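Local coordinates for prolyl endopeptidase (Myxococcus xanthus, PDB 2BKL), which probably cleaves oligopeptides on the carboxyl side of proline and, less readily, alanine, as a serine peptidase of the S9A family, at residues 341-345 with 355-359. Sequence-based numbering, arbitrary orientation.
Sequences TSEVR and RTVQL
Arg345 and Thr356 form a non-hydrogen-bonded antiparallel pair in the hairpin of strands 341-348 and 353-356, at one edge of a four-stranded blade of the N-terminal beta-propeller. The case illustrates how a water can stand in for one of the two bonds of an antiparallel pair. The direct backbone bond between the segments runs from Val357 N to Val344 O at 2.8 Å. Val344 N and Val357 O, the complementary groups, are instead spliced by one water, which accepts from the amide at 2.8 Å and donates to the carbonyl. Beyond it the chain of 355-359 peels away, and strand 353-356 is an edge strand of the blade.

Side chains sort onto two faces. On one, Val344 and Val357 run alongside each other in the same direction; Val344 CG1 meets Val357 CG2 at 3.8 Å, and Tyr379 of strand 376-383 touches Val357 and Leu359. The side chain of Leu359 still points to the other strand and sets its CD1 against Ser342 O, while Ser342 OG bonds to Ala365 O.

The other face carries charge. Thr356 keeps CG2 opposite its own backbone N across the CA-CB bond (chi1 -67° for OG1), which directs the methyl at the flank of the Glu343 chain, 3.7 Å from Glu343 CG; the Thr356 side chain lies roughly perpendicular to that of Glu343. Arg345 runs alongside Thr356, and its NH1 bridges to Asp317, giving the guanidinium a second acidic partner. Its other two nitrogens grip Glu343 side-on, Arg345 NE at 2.9 Å and Arg345 NH2 at 3.0 Å, both converging on the single oxygen Glu343 OE2.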
loop_
_atom_site.group_PDB
_atom_site.type_symbol
_atom_site.label_atom_id
_atom_site.label_comp_id
_atom_site.label_asym_id
_atom_site.label_seq_id
_atom_site.Cartn_x
_atom_site.Cartn_y
_atom_site.Cartn_z
ATOM N N THR A 341 -8.822 -1.781 -15.365
ATOM C CA THR A 341 -9.795 -2.747 -14.889
ATOM C C THR A 341 -9.253 -4.155 -15.106
ATOM O O THR A 341 -8.748 -4.484 -16.165
ATOM C CB THR A 341 -11.100 -2.523 -15.687
ATOM O OG1 THR A 341 -11.617 -1.214 -15.389
ATOM C CG2 THR A 341 -12.190 -3.491 -15.288
ATOM N N SER A 342 -9.384 -5.012 -14.119
ATOM C CA SER A 342 -8.730 -6.298 -14.237
ATOM C C SER A 342 -9.573 -7.352 -14.953
ATOM O O SER A 342 -10.805 -7.312 -14.982
ATOM C CB SER A 342 -8.216 -6.802 -12.916
ATOM O OG SER A 342 -9.293 -7.097 -12.095
ATOM N N GLU A 343 -8.839 -8.269 -15.561
ATOM C CA GLU A 343 -9.363 -9.450 -16.221
ATOM C C GLU A 343 -8.474 -10.602 -15.807
ATOM O O GLU A 343 -7.256 -10.450 -15.721
ATOM C CB GLU A 343 -9.331 -9.284 -17.746
ATOM C CG GLU A 343 -9.744 -10.533 -18.520
ATOM C CD GLU A 343 -10.112 -10.267 -19.954
ATOM O OE1 GLU A 343 -11.273 -9.869 -20.195
ATOM O OE2 GLU A 343 -9.252 -10.480 -20.840
ATOM N N VAL A 344 -9.068 -11.750 -15.530
ATOM C CA VAL A 344 -8.324 -12.907 -15.076
ATOM C C VAL A 344 -8.473 -14.023 -16.105
ATOM O O VAL A 344 -9.567 -14.371 -16.525
ATOM C CB VAL A 344 -8.789 -13.348 -13.680
ATOM C CG1 VAL A 344 -8.009 -14.598 -13.236
ATOM C CG2 VAL A 344 -8.580 -12.195 -12.684
ATOM N N ARG A 345 -7.335 -14.574 -16.529
ATOM C CA ARG A 345 -7.283 -15.603 -17.573
ATOM C C ARG A 345 -6.575 -16.848 -17.052
ATOM O O ARG A 345 -5.531 -16.766 -16.379
ATOM C CB ARG A 345 -6.537 -15.061 -18.788
ATOM C CG ARG A 345 -7.161 -13.819 -19.404
ATOM C CD ARG A 345 -6.457 -13.383 -20.666
ATOM N NE ARG A 345 -6.868 -12.043 -21.066
ATOM C CZ ARG A 345 -6.168 -11.244 -21.865
ATOM N NH1 ARG A 345 -5.003 -11.613 -22.362
ATOM N NH2 ARG A 345 -6.642 -10.039 -22.159
ATOM N N ARG A 355 -9.536 -20.387 -20.459
ATOM C CA ARG A 355 -10.718 -19.553 -20.398
ATOM C C ARG A 355 -10.423 -18.233 -19.722
ATOM O O ARG A 355 -9.390 -18.079 -19.095
ATOM C CB ARG A 355 -11.835 -20.282 -19.661
ATOM C CG ARG A 355 -11.750 -20.243 -18.154
ATOM C CD ARG A 355 -12.805 -21.097 -17.510
ATOM N NE ARG A 355 -12.471 -22.512 -17.607
ATOM C CZ ARG A 355 -11.709 -23.173 -16.761
ATOM N NH1 ARG A 355 -11.224 -22.576 -15.688
ATOM N NH2 ARG A 355 -11.479 -24.457 -16.972
ATOM N N THR A 356 -11.341 -17.287 -19.854
ATOM C CA THR A 356 -11.353 -16.044 -19.111
ATOM C C THR A 356 -12.402 -16.163 -18.031
ATOM O O THR A 356 -13.526 -16.624 -18.266
ATOM C CB THR A 356 -11.674 -14.882 -20.070
ATOM O OG1 THR A 356 -10.582 -14.720 -20.999
ATOM C CG2 THR A 356 -11.742 -13.556 -19.344
ATOM N N VAL A 357 -12.019 -15.779 -16.821
ATOM C CA VAL A 357 -12.937 -15.753 -15.707
ATOM C C VAL A 357 -14.032 -14.731 -15.964
ATOM O O VAL A 357 -13.762 -13.576 -16.290
ATOM C CB VAL A 357 -12.216 -15.460 -14.382
ATOM C CG1 VAL A 357 -13.214 -15.495 -13.222
ATOM C CG2 VAL A 357 -11.150 -16.461 -14.128
ATOM N N GLN A 358 -15.292 -15.151 -15.866
ATOM C CA GLN A 358 -16.409 -14.257 -16.109
ATOM C C GLN A 358 -16.803 -13.563 -14.829
ATOM O O GLN A 358 -17.293 -14.171 -13.880
ATOM C CB GLN A 358 -17.589 -15.042 -16.679
ATOM C CG GLN A 358 -17.245 -15.776 -17.976
ATOM C CD GLN A 358 -16.837 -14.858 -19.109
ATOM O OE1 GLN A 358 -17.608 -13.964 -19.509
ATOM N NE2 GLN A 358 -15.652 -15.075 -19.663
ATOM N N LEU A 359 -16.552 -12.258 -14.807
ATOM C CA LEU A 359 -16.738 -11.468 -13.606
ATOM C C LEU A 359 -18.194 -11.037 -13.486
ATOM O O LEU A 359 -18.915 -10.904 -14.488
ATOM C CB LEU A 359 -15.839 -10.238 -13.642
ATOM C CG LEU A 359 -14.362 -10.566 -13.843
ATOM C CD1 LEU A 359 -13.538 -9.278 -13.959
ATOM C CD2 LEU A 359 -13.809 -11.451 -12.759
HETATM O O HOH W 1 -11.834 -11.751 -16.000
#